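Local coordinates for protein P35 antigen (Borrelia burgdorferi, PDB 4ALY) that is an outer surface lipoprotein of the Lyme disease agent, critical to ensure infection after a tick bite, at residues Ser160-Leu165 and Lys243-Leu248. Numbering follows the deposited sequence.
Sequences SNYRGL and KLNDTL. With SO4 (sulfate ion), chain C.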
loop_
_atom_site.group_PDB
_atom_site.type_symbol
_atom_site.label_atom_id
_atom_site.label_comp_id
_atom_site.label_asym_id
_atom_site.label_seq_id
_atom_site.Cartn_x
_atom_site.Cartn_y
_atom_site.Cartn_z
ATOM N N SER A 160 11.869 -16.504 -12.720
ATOM C CA SER A 160 11.758 -16.968 -11.326
ATOM C C SER A 160 12.819 -16.432 -10.451
ATOM O O SER A 160 12.581 -16.409 -9.248
ATOM C CB SER A 160 11.928 -18.498 -11.195
ATOM O OG SER A 160 11.548 -19.139 -12.391
ATOM N N ASN A 161 14.016 -16.067 -10.965
ATOM C CA ASN A 161 14.947 -15.350 -10.061
ATOM C C ASN A 161 14.511 -13.972 -9.724
ATOM O O ASN A 161 14.966 -13.424 -8.713
ATOM C CB ASN A 161 16.334 -15.190 -10.627
ATOM C CG ASN A 161 16.934 -16.466 -10.837
ATOM O OD1 ASN A 161 16.859 -17.009 -11.958
ATOM N ND2 ASN A 161 17.331 -17.091 -9.727
ATOM N N TYR A 162 13.672 -13.369 -10.571
ATOM C CA TYR A 162 13.262 -11.966 -10.257
ATOM C C TYR A 162 11.844 -11.859 -9.697
ATOM O O TYR A 162 11.426 -10.803 -9.307
ATOM C CB TYR A 162 13.429 -11.115 -11.485
ATOM C CG TYR A 162 14.812 -11.198 -12.034
ATOM C CD1 TYR A 162 15.931 -11.220 -11.177
ATOM C CD2 TYR A 162 15.026 -11.280 -13.388
ATOM C CE1 TYR A 162 17.198 -11.280 -11.687
ATOM C CE2 TYR A 162 16.286 -11.382 -13.908
ATOM C CZ TYR A 162 17.361 -11.362 -13.052
ATOM O OH TYR A 162 18.631 -11.390 -13.588
ATOM N N ARG A 163 11.120 -12.963 -9.647
ATOM C CA ARG A 163 9.711 -12.918 -9.228
ATOM C C ARG A 163 9.567 -12.543 -7.754
ATOM O O ARG A 163 8.599 -11.850 -7.368
ATOM C CB ARG A 163 9.039 -14.254 -9.507
ATOM C CG ARG A 163 7.648 -14.429 -8.928
ATOM C CD ARG A 163 6.927 -15.582 -9.564
ATOM N NE ARG A 163 7.164 -15.707 -11.003
ATOM C CZ ARG A 163 7.170 -16.900 -11.636
ATOM N NH1 ARG A 163 6.948 -18.011 -10.967
ATOM N NH2 ARG A 163 7.387 -17.006 -12.922
ATOM N N GLY A 164 10.540 -12.934 -6.927
ATOM C CA GLY A 164 10.478 -12.642 -5.479
ATOM C C GLY A 164 10.409 -11.153 -5.242
ATOM O O GLY A 164 9.556 -10.651 -4.457
ATOM N N LEU A 165 11.280 -10.409 -5.938
ATOM C CA LEU A 165 11.322 -8.969 -5.710
ATOM C C LEU A 165 10.002 -8.239 -6.137
ATOM O O LEU A 165 9.561 -7.293 -5.434
ATOM C CB LEU A 165 12.510 -8.404 -6.399
ATOM C CG LEU A 165 12.674 -6.911 -6.259
ATOM C CD1 LEU A 165 12.873 -6.512 -4.785
ATOM C CD2 LEU A 165 13.899 -6.586 -7.104
ATOM N N LYS A 243 18.749 -5.967 -16.322
ATOM C CA LYS A 243 18.948 -4.526 -16.093
ATOM C C LYS A 243 17.625 -4.063 -15.505
ATOM O O LYS A 243 17.629 -3.332 -14.550
ATOM C CB LYS A 243 19.255 -3.768 -17.389
ATOM C CG LYS A 243 20.494 -4.233 -18.122
ATOM C CD LYS A 243 21.170 -3.078 -18.841
ATOM C CE LYS A 243 22.686 -3.292 -19.022
ATOM N NZ LYS A 243 22.956 -3.903 -20.346
ATOM N N LEU A 244 16.500 -4.615 -16.009
ATOM C CA LEU A 244 15.193 -4.227 -15.509
ATOM C C LEU A 244 15.170 -4.560 -14.015
ATOM O O LEU A 244 14.826 -3.696 -13.189
ATOM C CB LEU A 244 14.030 -4.839 -16.300
ATOM C CG LEU A 244 12.650 -4.446 -15.737
ATOM C CD1 LEU A 244 12.500 -2.899 -15.636
ATOM C CD2 LEU A 244 11.447 -5.096 -16.450
ATOM N N ASN A 245 15.562 -5.798 -13.671
ATOM C CA ASN A 245 15.695 -6.178 -12.271
ATOM C C ASN A 245 16.551 -5.199 -11.424
ATOM O O ASN A 245 16.145 -4.817 -10.329
ATOM C CB ASN A 245 16.250 -7.602 -12.139
ATOM C CG ASN A 245 16.394 -8.012 -10.694
ATOM O OD1 ASN A 245 15.398 -8.169 -9.998
ATOM N ND2 ASN A 245 17.654 -8.147 -10.222
ATOM N N ASP A 246 17.702 -4.764 -11.918
ATOM C CA ASP A 246 18.499 -3.800 -11.153
ATOM C C ASP A 246 17.818 -2.497 -10.937
ATOM O O ASP A 246 17.989 -1.884 -9.880
ATOM C CB ASP A 246 19.852 -3.510 -11.792
ATOM C CG ASP A 246 20.728 -4.745 -11.842
ATOM O OD1 ASP A 246 20.594 -5.626 -10.930
ATOM O OD2 ASP A 246 21.504 -4.839 -12.824
ATOM N N THR A 247 17.067 -2.035 -11.916
ATOM C CA THR A 247 16.395 -0.786 -11.661
ATOM C C THR A 247 15.257 -0.826 -10.665
ATOM O O THR A 247 15.152 0.068 -9.838
ATOM C CB THR A 247 16.192 0.093 -12.893
ATOM O OG1 THR A 247 14.876 0.649 -12.879
ATOM C CG2 THR A 247 16.505 -0.615 -14.105
ATOM N N LEU A 248 14.486 -1.901 -10.655
ATOM C CA LEU A 248 13.520 -2.122 -9.579
ATOM C C LEU A 248 14.170 -2.149 -8.168
ATOM O O LEU A 248 13.653 -1.519 -7.226
ATOM C CB LEU A 248 12.717 -3.410 -9.856
ATOM C CG LEU A 248 11.568 -3.738 -8.824
ATOM C CD1 LEU A 248 10.605 -2.525 -8.689
ATOM C CD2 LEU A 248 10.830 -5.062 -9.055
HETATM S S SO4 C . 18.631 -9.052 -6.474
HETATM O O1 SO4 C . 17.410 -9.422 -5.747
HETATM O O2 SO4 C . 19.667 -9.444 -5.536
HETATM O O3 SO4 C . 18.791 -7.612 -6.789
HETATM O O4 SO4 C . 18.601 -9.836 -7.753
HETATM O O HOH W 1 12.200 -8.185 -10.077
#
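Tyr162 and Asn245 mark where the turn leading into helix 163-189 comes nearest to helix 241-250, their CA atoms 6.6 Å apart, and three residues further along each segment Leu165 faces Leu248 with CA atoms 8.2 Å apart. Asn245 CB lies 3.7 Å from the centroid of the Tyr162 ring and only 9° off its normal, which defines a CH-pi contact over the face. Two measures show that the amide stacks as well: its plane is turned just 18° from the ring plane, and Asn245 CG comes within 3.3 Å of Tyr162 CD1. Asn161 CB sits over the opposite face, offset toward the rim. With CG of Asn245 anti to its own backbone N, the amide lies over the CD1-CE1 side of the ring, OD1 near CD1 and ND2 near CE1, and presents its two ends to different partners. Asn245 ND2 donates to O4 of a sulfate ion, probably from the crystallisation liquor, over 3.1 Å at a moderately bent 149°. Asn245 OD1 accepts from a water oxygen 3.2 Å away, the longer arm of a bridge whose other arm, to Tyr162 O, measures 2.8 Å; this bridge ties the tyrosine backbone to the asparagine side chain and, with the sulfate bond, probably restrains rotation of the amide. Beyond the polar layer, Leu165 and Leu248 meet tip to tip, Leu165 CG standing 3.8 Å from Leu248 CD2, while CD2 of Leu165 also touches Asn245 OD1. Both leucines are buried, whereas Tyr162 and Asn245 are partly exposed. The phenol hydroxyl bonds to Ser242 OG, attaching the tyrosine to the beginning of helix 241-250. Leu156 of helix 143-157 touches Tyr162, Asn245 and Leu248, so three helices of this all-helical fold converge here, well away from the centre of the chain.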